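C-type diheme-containing protein (Kuenenia stuttgartiensis, PDB 6H5L) binds two c-type hemes and probably transfers electrons as a diheme cytochrome partner within a multiheme anammox reductase complex. Local coordinates at residues E63-T68 with S91-L96; F167-G172 with H213-L218; V112-P117 with V183-T188. All blocks are in the same frame, centred on the assembly; numbering follows the deposited sequence.

The contacts lie in a strand-free chain of short helices and long loops, built of two cytochrome c-like parts. Contact 1 comes first and joins helix 62-71 to helix 93-97 beside the first heme c. Contacts 2 and 3 follow and interleave: 112-117 precedes 167-172, and helix 180-189 precedes helix 205-217. Both reach the second heme, and they touch each other through Val215 on Phe187 and Met216 on Val183, centres about 17 Å apart. Contacts 1 and 2 lie on opposite sides of the chain's centre, about 28 Å between centres. Contacts 1 and 3 both meet the second subunit. Contact 1 thus borders one heme, contacts 2 and 3 the other, consistent with a probable diheme electron carrier.

Contact 1: E63-T68 with S91-L96; sequences EDIYRT and SVVPVL. With HEC (heme c), chain L.
Ile65 and Leu96 meet at the rim of the flat heme c macrocycle, whose two faces are taken by the axial residues His23 and Met78. Leu96 CD2, displaced toward one face, lies 3.7 Å from the ring methyl CMA, and Ile65 CG2 reaches the same methyl CMA at 4.1 Å. Farther round the rim, Val92 CG2 packs on methyl CMB at 3.8 Å. This is the heme-edge packing of a class I cytochrome c domain, in which helix 62-71 and helix 93-97 pack along one edge of the prosthetic group; Tyr15 of helix 9-18 packs on Val95 and Leu96, and Val14 on Val92.

Between the helices the contact is entirely apolar. The Ile65 and Leu96 side chains run past each other in opposite senses, bringing Ile65 CG2 to 3.9 Å from Leu96 CD2. The other branch of Ile65 extends toward Val93, with CD1 4.2 Å from Val93 CG1. Tyr66 takes part through its CB, which rests against Val93 CG2, while its ring packs on helix 86-91 and on Leu116 of the second subunit.

Thr68 lies beyond Ile65, with its methyl CG2 3.7 Å from heme propionate carbon CBA, on the other side of the macrocycle plane from Leu96 CD2. With OG1 beside the backbone N (chi1 -49°), the hydroxyl faces Asp64 O one turn earlier while CG2 is left pointing to the heme. An alanine here, lacking both branches, would probably leave CBA without its methyl neighbour and Asp64 O without its hydroxyl donor. In that hydrogen bond Thr68 OG1 is 3.0 Å from Asp64 O, the donor standing 29° out of the carbonyl plane, and Thr68 N reaches the same oxygen from the opposite face.

Contact 2: F167-G172 with H213-L218; sequences FDFTTG and HYVMSL. With HEC (heme c), chain K.
Thr170 and Leu218 bring their CA atoms to 5.7 Å where a type I beta turn, Phe169 to Gly172, lies against the C-terminal end of helix 205-217. A heme-side loop here packs on the last helix of the second cytochrome c domain. Phe169 leads the side-chain packing. With CG held between its backbone N and carbonyl carbon (chi1 63°), the ring swings toward the helix and presents CE1 to two partners. Leu218 CD1 sits at the ring edge, 4.1 Å from CE1, and Val215 CG1 lies 4.0 Å from Phe169 CE1, the two side chains crossing nearly at right angles. Val215 CG1 also approaches heme methyl CMA.

Beside the ring, Thr170 CB rests 3.7 Å from Leu218 O, and the Thr170 backbone bonds to Gln220. An Asx turn shapes the loop: Asp168 OD1 accepts from Thr170 N at 3.1 Å and from Thr170 OG1 at 2.7 Å, both donors arriving from the same face of the carboxylate. Phe167 turns its ring edge to the heme instead, CZ lying 3.3 Å from propionate oxygen O1A in the ring plane.

Between the two segments the contact thus rests on packing, carbon on carbon at Phe169 and carbon on carbonyl oxygen at Thr170. Since the Phe169 ring also meets that of axial His142, planes about 65° apart, this largely apolar contact borders the second heme's ligand.

Contact 3: V112-P117 with V183-T188; sequences VDVGLP and VYLRFT. With HEC (heme c), chain K.
Leu185 CD2 meets two valines of the opposing loop, in directions about a right angle apart. Val112 CG2 lies 3.8 Å from Leu185 CD2, the side chains meeting at a slant, whereas Val114 crosses Leu185 at about a right angle and brings its CG2 to 4.1 Å from the same CD2. Tyr184 flanks this cluster: its CG is anti to the backbone N (chi1 169°), which carries the ring out toward the loop. There CE2 comes within 3.6 Å of Val114 O, an oblique approach, and CD2 packs near Val114 CG1.

Thr188 OG1 lies over the centre of the Tyr184 ring and gives a hydrogen bond to Tyr184 O, one turn back. Arg208 bonds to both Thr188 OG1 and Tyr184 OH, so the phenol hydroxyl and the threonine hydroxyl share one guanidinium group.

The loop thus backs a heme-pocket helix of the second cytochrome c domain, whose Phe187 CE1 is 3.4 Å from the methine CHB and whose Phe187 also touches axial Met196. Helix 180-189 stands between the heme and 112-117, part of the loop between helices 102-105 and 122-135, while helix 205-217 flanks it, stacking Trp209 on Tyr184 and setting Leu211 and Thr212 against Phe187.

Contact 1: E63-T68 with S91-L96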
loop_
_atom_site.group_PDB
_atom_site.type_symbol
_atom_site.label_atom_id
_atom_site.label_comp_id
_atom_site.label_asym_id
_atom_site.label_seq_id
_atom_site.Cartn_x
_atom_site.Cartn_y
_atom_site.Cartn_z
ATOM N N GLU B 63 18.225 53.042 -11.986
ATOM C CA GLU B 63 17.276 52.043 -12.463
ATOM C C GLU B 63 17.325 50.775 -11.620
ATOM O O GLU B 63 16.293 50.124 -11.426
ATOM C CB GLU B 63 17.556 51.717 -13.931
ATOM C CG GLU B 63 17.467 52.916 -14.878
ATOM C CD GLU B 63 18.680 53.823 -14.798
ATOM O OE1 GLU B 63 19.759 53.339 -14.398
ATOM O OE2 GLU B 63 18.550 55.021 -15.121
ATOM N N ASP B 64 18.506 50.413 -11.109
ATOM C CA ASP B 64 18.611 49.253 -10.229
ATOM C C ASP B 64 17.763 49.437 -8.981
ATOM O O ASP B 64 17.065 48.511 -8.551
ATOM C CB ASP B 64 20.072 49.012 -9.845
ATOM C CG ASP B 64 20.901 48.495 -11.002
ATOM O OD1 ASP B 64 20.312 48.117 -12.034
ATOM O OD2 ASP B 64 22.145 48.471 -10.879
ATOM N N ILE B 65 17.821 50.625 -8.376
ATOM C CA ILE B 65 17.050 50.884 -7.164
ATOM C C ILE B 65 15.557 50.880 -7.470
ATOM O O ILE B 65 14.761 50.268 -6.749
ATOM C CB ILE B 65 17.493 52.210 -6.521
ATOM C CG1 ILE B 65 18.991 52.177 -6.210
ATOM C CG2 ILE B 65 16.692 52.488 -5.258
ATOM C CD1 ILE B 65 19.544 53.506 -5.731
ATOM N N TYR B 66 15.156 51.561 -8.547
ATOM C CA TYR B 66 13.749 51.579 -8.936
ATOM C C TYR B 66 13.224 50.175 -9.207
ATOM O O TYR B 66 12.056 49.886 -8.930
ATOM C CB TYR B 66 13.559 52.464 -10.169
ATOM C CG TYR B 66 12.122 52.602 -10.616
ATOM C CD1 TYR B 66 11.312 53.613 -10.115
ATOM C CD2 TYR B 66 11.572 51.717 -11.537
ATOM C CE1 TYR B 66 9.996 53.738 -10.518
ATOM C CE2 TYR B 66 10.258 51.834 -11.943
ATOM C CZ TYR B 66 9.476 52.846 -11.431
ATOM O OH TYR B 66 8.169 52.960 -11.836
ATOM N N ARG B 67 14.068 49.294 -9.744
ATOM C CA ARG B 67 13.637 47.927 -10.013
ATOM C C ARG B 67 13.374 47.173 -8.718
ATOM O O ARG B 67 12.357 46.484 -8.587
ATOM C CB ARG B 67 14.687 47.205 -10.854
ATOM C CG ARG B 67 14.244 45.842 -11.364
ATOM C CD ARG B 67 15.301 45.221 -12.264
ATOM N NE ARG B 67 14.718 44.685 -13.490
ATOM C CZ ARG B 67 15.395 43.991 -14.398
ATOM N NH1 ARG B 67 16.685 43.739 -14.219
ATOM N NH2 ARG B 67 14.779 43.545 -15.484
ATOM N N THR B 68 14.286 47.289 -7.749
ATOM C CA THR B 68 14.109 46.596 -6.476
ATOM C C THR B 68 12.875 47.104 -5.736
ATOM O O THR B 68 12.153 46.320 -5.108
ATOM C CB THR B 68 15.358 46.765 -5.610
ATOM O OG1 THR B 68 16.522 46.448 -6.384
ATOM C CG2 THR B 68 15.301 45.842 -4.403
ATOM N N SER B 91 10.503 59.035 -7.193
ATOM C CA SER B 91 10.873 60.196 -6.391
ATOM C C SER B 91 11.622 59.825 -5.117
ATOM O O SER B 91 12.274 60.693 -4.526
ATOM C CB SER B 91 9.627 61.009 -6.030
ATOM O OG SER B 91 8.784 60.289 -5.148
ATOM N N VAL B 92 11.546 58.564 -4.677
ATOM C CA VAL B 92 12.267 58.135 -3.481
ATOM C C VAL B 92 13.658 57.603 -3.788
ATOM O O VAL B 92 14.447 57.392 -2.852
ATOM C CB VAL B 92 11.489 57.056 -2.698
ATOM C CG1 VAL B 92 10.143 57.586 -2.251
ATOM C CG2 VAL B 92 11.327 55.795 -3.541
ATOM N N VAL B 93 13.980 57.366 -5.062
ATOM C CA VAL B 93 15.334 56.943 -5.419
ATOM C C VAL B 93 16.393 57.933 -4.933
ATOM O O VAL B 93 17.351 57.498 -4.279
ATOM C CB VAL B 93 15.427 56.669 -6.929
ATOM C CG1 VAL B 93 16.854 56.315 -7.320
ATOM C CG2 VAL B 93 14.467 55.556 -7.322
ATOM N N PRO B 94 16.285 59.242 -5.203
ATOM C CA PRO B 94 17.313 60.157 -4.675
ATOM C C PRO B 94 17.321 60.233 -3.160
ATOM O O PRO B 94 18.382 60.472 -2.569
ATOM C CB PRO B 94 16.944 61.511 -5.300
ATOM C CG PRO B 94 16.010 61.189 -6.413
ATOM C CD PRO B 94 15.274 59.973 -5.982
ATOM N N VAL B 95 16.166 60.049 -2.514
ATOM C CA VAL B 95 16.121 60.037 -1.053
ATOM C C VAL B 95 16.997 58.918 -0.510
ATOM O O VAL B 95 17.776 59.112 0.432
ATOM C CB VAL B 95 14.668 59.906 -0.562
ATOM C CG1 VAL B 95 14.613 59.980 0.958
ATOM C CG2 VAL B 95 13.791 60.981 -1.189
ATOM N N LEU B 96 16.880 57.724 -1.099
ATOM C CA LEU B 96 17.748 56.615 -0.717
ATOM C C LEU B 96 19.207 56.915 -1.040
ATOM O O LEU B 96 20.110 56.513 -0.298
ATOM C CB LEU B 96 17.297 55.332 -1.417
ATOM C CG LEU B 96 16.267 54.447 -0.710
ATOM C CD1 LEU B 96 14.962 55.187 -0.458
ATOM C CD2 LEU B 96 16.014 53.175 -1.508
HETATM FE FE HEC L . 12.689 48.032 1.840
HETATM C CHA HEC L . 15.456 46.115 1.204
HETATM C CHB HEC L . 13.593 50.140 -0.741
HETATM C CHC HEC L . 9.953 50.027 2.482
HETATM C CHD HEC L . 11.820 46.024 4.496
HETATM N NA HEC L . 14.231 48.115 0.483
HETATM C C1A HEC L . 15.274 47.219 0.401
HETATM C C2A HEC L . 16.159 47.615 -0.678
HETATM C C3A HEC L . 15.642 48.742 -1.219
HETATM C C4A HEC L . 14.423 49.065 -0.497
HETATM C CMA HEC L . 16.159 49.609 -2.391
HETATM C CAA HEC L . 17.435 46.777 -0.985
HETATM C CBA HEC L . 18.163 46.985 -2.312
HETATM C CGA HEC L . 19.389 46.107 -2.340
HETATM O O1A HEC L . 19.861 45.693 -1.249
HETATM O O2A HEC L . 19.897 45.824 -3.455
HETATM N NB HEC L . 11.927 49.767 1.035
HETATM C C1B HEC L . 12.441 50.456 -0.048
HETATM C C2B HEC L . 11.550 51.566 -0.331
HETATM C C3B HEC L . 10.552 51.537 0.560
HETATM C C4B HEC L . 10.767 50.403 1.434
HETATM C CMB HEC L . 11.750 52.604 -1.456
HETATM C CAB HEC L . 9.357 52.513 0.664
HETATM C CBB HEC L . 8.392 52.328 -0.529
HETATM N NC HEC L . 11.174 48.031 3.229
HETATM C C1C HEC L . 10.139 48.942 3.312
HETATM C C2C HEC L . 9.214 48.480 4.325
HETATM C C3C HEC L . 9.800 47.461 4.967
HETATM C C4C HEC L . 11.000 47.101 4.235
HETATM C CMC HEC L . 8.021 49.313 4.848
HETATM C CAC HEC L . 9.235 46.685 6.181
HETATM C CBC HEC L . 7.962 45.913 5.775
HETATM N ND HEC L . 13.509 46.335 2.716
HETATM C C1D HEC L . 12.965 45.669 3.813
HETATM C C2D HEC L . 13.804 44.532 4.123
HETATM C C3D HEC L . 14.938 44.566 3.091
HETATM C C4D HEC L . 14.671 45.717 2.262
HETATM C CMD HEC L . 13.597 43.505 5.256
HETATM C CAD HEC L . 16.124 43.590 2.949
HETATM C CBD HEC L . 15.664 42.338 2.214
HETATM C CGD HEC L . 16.804 41.360 2.121
HETATM O O1D HEC L . 17.890 41.743 1.614
HETATM O O2D HEC L . 16.622 40.190 2.547
#

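Contact 2: F167-G172 with H213-L218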
loop_
_atom_site.group_PDB
_atom_site.type_symbol
_atom_site.label_atom_id
_atom_site.label_comp_id
_atom_site.label_asym_id
_atom_site.label_seq_id
_atom_site.Cartn_x
_atom_site.Cartn_y
_atom_site.Cartn_z
ATOM N N PHE B 167 19.487 31.614 2.670
ATOM C CA PHE B 167 18.162 31.020 2.666
ATOM C C PHE B 167 18.104 29.842 1.697
ATOM O O PHE B 167 18.871 29.749 0.734
ATOM C CB PHE B 167 17.106 32.062 2.289
ATOM C CG PHE B 167 17.235 32.577 0.881
ATOM C CD1 PHE B 167 18.039 33.669 0.598
ATOM C CD2 PHE B 167 16.548 31.972 -0.160
ATOM C CE1 PHE B 167 18.160 34.144 -0.696
ATOM C CE2 PHE B 167 16.665 32.440 -1.455
ATOM C CZ PHE B 167 17.471 33.528 -1.723
ATOM N N ASP B 168 17.177 28.931 1.970
ATOM C CA ASP B 168 16.909 27.812 1.075
ATOM C C ASP B 168 16.326 28.349 -0.227
ATOM O O ASP B 168 15.199 28.856 -0.244
ATOM C CB ASP B 168 15.950 26.834 1.747
ATOM C CG ASP B 168 15.609 25.649 0.867
ATOM O OD1 ASP B 168 16.350 25.393 -0.104
ATOM O OD2 ASP B 168 14.595 24.976 1.145
ATOM N N PHE B 169 17.082 28.245 -1.320
ATOM C CA PHE B 169 16.615 28.739 -2.609
ATOM C C PHE B 169 16.005 27.649 -3.481
ATOM O O PHE B 169 15.645 27.929 -4.630
ATOM C CB PHE B 169 17.748 29.455 -3.366
ATOM C CG PHE B 169 18.926 28.579 -3.724
ATOM C CD1 PHE B 169 18.842 27.647 -4.750
ATOM C CD2 PHE B 169 20.137 28.731 -3.069
ATOM C CE1 PHE B 169 19.926 26.857 -5.086
ATOM C CE2 PHE B 169 21.228 27.948 -3.403
ATOM C CZ PHE B 169 21.123 27.011 -4.414
ATOM N N THR B 170 15.875 26.422 -2.973
ATOM C CA THR B 170 15.196 25.378 -3.733
ATOM C C THR B 170 13.720 25.685 -3.947
ATOM O O THR B 170 13.088 25.041 -4.792
ATOM C CB THR B 170 15.346 24.022 -3.038
ATOM O OG1 THR B 170 14.673 24.053 -1.772
ATOM C CG2 THR B 170 16.817 23.694 -2.820
ATOM N N THR B 171 13.161 26.642 -3.203
ATOM C CA THR B 171 11.798 27.094 -3.454
ATOM C C THR B 171 11.691 27.894 -4.744
ATOM O O THR B 171 10.588 28.039 -5.280
ATOM C CB THR B 171 11.298 27.943 -2.286
ATOM O OG1 THR B 171 12.079 29.141 -2.199
ATOM C CG2 THR B 171 11.415 27.174 -0.979
ATOM N N GLY B 172 12.807 28.418 -5.248
ATOM C CA GLY B 172 12.804 29.225 -6.446
ATOM C C GLY B 172 12.520 30.694 -6.234
ATOM O O GLY B 172 12.464 31.443 -7.217
ATOM N N HIS B 213 22.320 27.347 -14.977
ATOM C CA HIS B 213 21.452 26.232 -15.349
ATOM C C HIS B 213 21.397 25.179 -14.250
ATOM O O HIS B 213 20.335 24.602 -13.988
ATOM C CB HIS B 213 21.926 25.614 -16.665
ATOM C CG HIS B 213 21.779 26.524 -17.845
ATOM N ND1 HIS B 213 22.420 26.296 -19.044
ATOM C CD2 HIS B 213 21.063 27.661 -18.011
ATOM C CE1 HIS B 213 22.107 27.255 -19.897
ATOM N NE2 HIS B 213 21.284 28.096 -19.296
ATOM N N TYR B 214 22.529 24.911 -13.595
ATOM C CA TYR B 214 22.526 23.928 -12.516
ATOM C C TYR B 214 21.810 24.460 -11.281
ATOM O O TYR B 214 21.143 23.700 -10.568
ATOM C CB TYR B 214 23.951 23.511 -12.159
ATOM C CG TYR B 214 23.998 22.582 -10.969
ATOM C CD1 TYR B 214 23.591 21.259 -11.081
ATOM C CD2 TYR B 214 24.434 23.032 -9.728
ATOM C CE1 TYR B 214 23.623 20.406 -9.992
ATOM C CE2 TYR B 214 24.470 22.188 -8.635
ATOM C CZ TYR B 214 24.066 20.876 -8.773
ATOM O OH TYR B 214 24.103 20.035 -7.684
ATOM N N VAL B 215 21.949 25.756 -10.999
ATOM C CA VAL B 215 21.249 26.343 -9.859
ATOM C C VAL B 215 19.742 26.261 -10.062
ATOM O O VAL B 215 18.993 25.921 -9.137
ATOM C CB VAL B 215 21.715 27.793 -9.630
ATOM C CG1 VAL B 215 20.833 28.476 -8.594
ATOM C CG2 VAL B 215 23.167 27.820 -9.187
ATOM N N MET B 216 19.271 26.565 -11.275
ATOM C CA MET B 216 17.854 26.401 -11.579
ATOM C C MET B 216 17.430 24.940 -11.490
ATOM O O MET B 216 16.272 24.649 -11.167
ATOM C CB MET B 216 17.547 26.958 -12.969
ATOM C CG MET B 216 17.944 28.414 -13.163
ATOM S SD MET B 216 17.047 29.548 -12.086
ATOM C CE MET B 216 15.982 30.362 -13.273
ATOM N N SER B 217 18.350 24.014 -11.774
ATOM C CA SER B 217 18.037 22.592 -11.669
ATOM C C SER B 217 17.711 22.189 -10.237
ATOM O O SER B 217 16.938 21.250 -10.017
ATOM C CB SER B 217 19.204 21.760 -12.202
ATOM O OG SER B 217 19.231 20.475 -11.605
ATOM N N LEU B 218 18.287 22.881 -9.253
ATOM C CA LEU B 218 18.048 22.558 -7.852
ATOM C C LEU B 218 16.677 23.008 -7.365
ATOM O O LEU B 218 16.243 22.569 -6.294
ATOM C CB LEU B 218 19.141 23.179 -6.979
ATOM C CG LEU B 218 20.560 22.676 -7.259
ATOM C CD1 LEU B 218 21.574 23.381 -6.371
ATOM C CD2 LEU B 218 20.637 21.168 -7.075
HETATM FE FE HEC K . 25.867 32.143 -2.500
HETATM C CHA HEC K . 23.207 34.294 -2.208
HETATM C CHB HEC K . 24.532 30.914 -5.420
HETATM C CHC HEC K . 28.685 30.246 -3.001
HETATM C CHD HEC K . 26.842 32.773 0.717
HETATM N NA HEC K . 24.203 32.574 -3.644
HETATM C C1A HEC K . 23.174 33.417 -3.271
HETATM C C2A HEC K . 22.072 33.217 -4.193
HETATM C C3A HEC K . 22.438 32.281 -5.077
HETATM C C4A HEC K . 23.786 31.859 -4.750
HETATM C CMA HEC K . 21.587 31.737 -6.247
HETATM C CAA HEC K . 20.713 33.955 -4.145
HETATM C CBA HEC K . 20.655 35.032 -5.227
HETATM C CGA HEC K . 19.342 35.766 -5.136
HETATM O O1A HEC K . 18.580 35.515 -4.167
HETATM O O2A HEC K . 19.057 36.604 -6.029
HETATM N NB HEC K . 26.465 30.759 -3.907
HETATM C C1B HEC K . 25.824 30.539 -5.111
HETATM C C2B HEC K . 26.746 29.858 -5.996
HETATM C C3B HEC K . 27.896 29.667 -5.331
HETATM C C4B HEC K . 27.739 30.233 -4.004
HETATM C CMB HEC K . 26.399 29.421 -7.437
HETATM C CAB HEC K . 29.182 28.973 -5.839
HETATM C CBB HEC K . 29.802 29.689 -7.059
HETATM N NC HEC K . 27.446 31.572 -1.342
HETATM C C1C HEC K . 28.545 30.849 -1.768
HETATM C C2C HEC K . 29.573 30.954 -0.751
HETATM C C3C HEC K . 29.018 31.535 0.323
HETATM C C4C HEC K . 27.698 32.016 -0.058
HETATM C CMC HEC K . 30.890 30.140 -0.767
HETATM C CAC HEC K . 29.704 31.790 1.687
HETATM C CBC HEC K . 30.857 32.806 1.534
HETATM N ND HEC K . 25.121 33.341 -0.969
HETATM C C1D HEC K . 25.732 33.471 0.277
HETATM C C2D HEC K . 25.006 34.464 1.039
HETATM C C3D HEC K . 23.868 34.941 0.124
HETATM C C4D HEC K . 24.021 34.187 -1.100
HETATM C CMD HEC K . 25.314 34.943 2.472
HETATM C CAD HEC K . 22.788 36.000 0.438
HETATM C CBD HEC K . 21.653 35.357 1.231
HETATM C CGD HEC K . 20.666 36.409 1.666
HETATM O O1D HEC K . 20.761 37.567 1.181
HETATM O O2D HEC K . 19.782 36.090 2.504
#

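Contact 3: V112-P117 with V183-T188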
loop_
_atom_site.group_PDB
_atom_site.type_symbol
_atom_site.label_atom_id
_atom_site.label_comp_id
_atom_site.label_asym_id
_atom_site.label_seq_id
_atom_site.Cartn_x
_atom_site.Cartn_y
_atom_site.Cartn_z
ATOM N N VAL B 112 26.635 45.960 -16.688
ATOM C CA VAL B 112 27.202 44.835 -17.414
ATOM C C VAL B 112 26.277 44.436 -18.560
ATOM O O VAL B 112 25.076 44.737 -18.573
ATOM C CB VAL B 112 27.464 43.648 -16.472
ATOM C CG1 VAL B 112 28.355 44.074 -15.316
ATOM C CG2 VAL B 112 26.151 43.075 -15.958
ATOM N N ASP B 113 26.853 43.752 -19.543
ATOM C CA ASP B 113 26.118 43.279 -20.711
ATOM C C ASP B 113 25.734 41.823 -20.475
ATOM O O ASP B 113 26.605 40.953 -20.379
ATOM C CB ASP B 113 26.955 43.436 -21.978
ATOM C CG ASP B 113 27.379 44.872 -22.218
ATOM O OD1 ASP B 113 26.578 45.785 -21.923
ATOM O OD2 ASP B 113 28.515 45.086 -22.692
ATOM N N VAL B 114 24.427 41.567 -20.369
ATOM C CA VAL B 114 23.945 40.214 -20.104
ATOM C C VAL B 114 24.348 39.274 -21.232
ATOM O O VAL B 114 24.878 38.181 -20.997
ATOM C CB VAL B 114 22.419 40.217 -19.899
ATOM C CG1 VAL B 114 21.903 38.793 -19.768
ATOM C CG2 VAL B 114 22.048 41.048 -18.681
ATOM N N GLY B 115 24.109 39.686 -22.470
ATOM C CA GLY B 115 24.318 38.802 -23.591
ATOM C C GLY B 115 23.104 37.923 -23.827
ATOM O O GLY B 115 22.002 38.172 -23.327
ATOM N N LEU B 116 23.319 36.870 -24.596
ATOM C CA LEU B 116 22.220 35.969 -24.912
ATOM C C LEU B 116 22.238 34.779 -23.969
ATOM O O LEU B 116 23.276 34.112 -23.848
ATOM C CB LEU B 116 22.328 35.490 -26.357
ATOM C CG LEU B 116 22.524 36.598 -27.393
ATOM C CD1 LEU B 116 22.856 36.003 -28.749
ATOM C CD2 LEU B 116 21.285 37.477 -27.476
ATOM N N PRO B 117 21.134 34.485 -23.285
ATOM C CA PRO B 117 21.107 33.312 -22.401
ATOM C C PRO B 117 21.310 32.023 -23.187
ATOM O O PRO B 117 20.633 31.772 -24.186
ATOM C CB PRO B 117 19.713 33.380 -21.762
ATOM C CG PRO B 117 18.907 34.249 -22.673
ATOM C CD PRO B 117 19.872 35.242 -23.241
ATOM N N VAL B 183 19.460 35.354 -12.120
ATOM C CA VAL B 183 20.449 34.545 -11.415
ATOM C C VAL B 183 21.823 34.704 -12.054
ATOM O O VAL B 183 22.843 34.763 -11.358
ATOM C CB VAL B 183 20.001 33.072 -11.375
ATOM C CG1 VAL B 183 21.085 32.198 -10.765
ATOM C CG2 VAL B 183 18.708 32.938 -10.588
ATOM N N TYR B 184 21.874 34.780 -13.387
ATOM C CA TYR B 184 23.141 35.038 -14.062
ATOM C C TYR B 184 23.709 36.394 -13.662
ATOM O O TYR B 184 24.930 36.550 -13.531
ATOM C CB TYR B 184 22.956 34.959 -15.578
ATOM C CG TYR B 184 24.145 35.459 -16.374
ATOM C CD1 TYR B 184 25.220 34.624 -16.652
ATOM C CD2 TYR B 184 24.187 36.764 -16.850
ATOM C CE1 TYR B 184 26.306 35.077 -17.379
ATOM C CE2 TYR B 184 25.269 37.225 -17.575
ATOM C CZ TYR B 184 26.325 36.377 -17.837
ATOM O OH TYR B 184 27.404 36.829 -18.560
ATOM N N LEU B 185 22.838 37.389 -13.475
ATOM C CA LEU B 185 23.299 38.709 -13.055
ATOM C C LEU B 185 23.961 38.655 -11.685
ATOM O O LEU B 185 25.000 39.291 -11.465
ATOM C CB LEU B 185 22.131 39.695 -13.044
ATOM C CG LEU B 185 21.858 40.459 -14.342
ATOM C CD1 LEU B 185 20.560 41.240 -14.237
ATOM C CD2 LEU B 185 23.019 41.389 -14.664
ATOM N N ARG B 186 23.374 37.901 -10.749
ATOM C CA ARG B 186 23.938 37.805 -9.407
ATOM C C ARG B 186 25.352 37.239 -9.440
ATOM O O ARG B 186 26.244 37.735 -8.741
ATOM C CB ARG B 186 23.040 36.942 -8.519
ATOM C CG ARG B 186 21.589 37.396 -8.439
ATOM C CD ARG B 186 21.427 38.701 -7.672
ATOM N NE ARG B 186 21.606 39.876 -8.520
ATOM C CZ ARG B 186 20.650 40.397 -9.281
ATOM N NH1 ARG B 186 19.445 39.844 -9.307
ATOM N NH2 ARG B 186 20.901 41.470 -10.019
ATOM N N PHE B 187 25.577 36.202 -10.249
ATOM C CA PHE B 187 26.904 35.608 -10.346
ATOM C C PHE B 187 27.882 36.510 -11.084
ATOM O O PHE B 187 29.096 36.379 -10.891
ATOM C CB PHE B 187 26.830 34.247 -11.044
ATOM C CG PHE B 187 25.899 33.266 -10.381
ATOM C CD1 PHE B 187 25.548 33.405 -9.047
ATOM C CD2 PHE B 187 25.380 32.200 -11.095
ATOM C CE1 PHE B 187 24.692 32.504 -8.443
ATOM C CE2 PHE B 187 24.527 31.294 -10.496
ATOM C CZ PHE B 187 24.182 31.447 -9.169
ATOM N N THR B 188 27.383 37.420 -11.920
ATOM C CA THR B 188 28.235 38.331 -12.671
ATOM C C THR B 188 28.506 39.634 -11.929
ATOM O O THR B 188 29.514 40.294 -12.207
ATOM C CB THR B 188 27.595 38.634 -14.033
ATOM O OG1 THR B 188 27.147 37.411 -14.630
ATOM C CG2 THR B 188 28.597 39.298 -14.971
HETATM FE FE HEC K . 25.867 32.143 -2.500
HETATM C CHA HEC K . 23.207 34.294 -2.208
HETATM C CHB HEC K . 24.532 30.914 -5.420
HETATM C CHC HEC K . 28.685 30.246 -3.001
HETATM C CHD HEC K . 26.842 32.773 0.717
HETATM N NA HEC K . 24.203 32.574 -3.644
HETATM C C1A HEC K . 23.174 33.417 -3.271
HETATM C C2A HEC K . 22.072 33.217 -4.193
HETATM C C3A HEC K . 22.438 32.281 -5.077
HETATM C C4A HEC K . 23.786 31.859 -4.750
HETATM C CMA HEC K . 21.587 31.737 -6.247
HETATM C CAA HEC K . 20.713 33.955 -4.145
HETATM C CBA HEC K . 20.655 35.032 -5.227
HETATM C CGA HEC K . 19.342 35.766 -5.136
HETATM O O1A HEC K . 18.580 35.515 -4.167
HETATM O O2A HEC K . 19.057 36.604 -6.029
HETATM N NB HEC K . 26.465 30.759 -3.907
HETATM C C1B HEC K . 25.824 30.539 -5.111
HETATM C C2B HEC K . 26.746 29.858 -5.996
HETATM C C3B HEC K . 27.896 29.667 -5.331
HETATM C C4B HEC K . 27.739 30.233 -4.004
HETATM C CMB HEC K . 26.399 29.421 -7.437
HETATM C CAB HEC K . 29.182 28.973 -5.839
HETATM C CBB HEC K . 29.802 29.689 -7.059
HETATM N NC HEC K . 27.446 31.572 -1.342
HETATM C C1C HEC K . 28.545 30.849 -1.768
HETATM C C2C HEC K . 29.573 30.954 -0.751
HETATM C C3C HEC K . 29.018 31.535 0.323
HETATM C C4C HEC K . 27.698 32.016 -0.058
HETATM C CMC HEC K . 30.890 30.140 -0.767
HETATM C CAC HEC K . 29.704 31.790 1.687
HETATM C CBC HEC K . 30.857 32.806 1.534
HETATM N ND HEC K . 25.121 33.341 -0.969
HETATM C C1D HEC K . 25.732 33.471 0.277
HETATM C C2D HEC K . 25.006 34.464 1.039
HETATM C C3D HEC K . 23.868 34.941 0.124
HETATM C C4D HEC K . 24.021 34.187 -1.100
HETATM C CMD HEC K . 25.314 34.943 2.472
HETATM C CAD HEC K . 22.788 36.000 0.438
HETATM C CBD HEC K . 21.653 35.357 1.231
HETATM C CGD HEC K . 20.666 36.409 1.666
HETATM O O1D HEC K . 20.761 37.567 1.181
HETATM O O2D HEC K . 19.782 36.090 2.504
#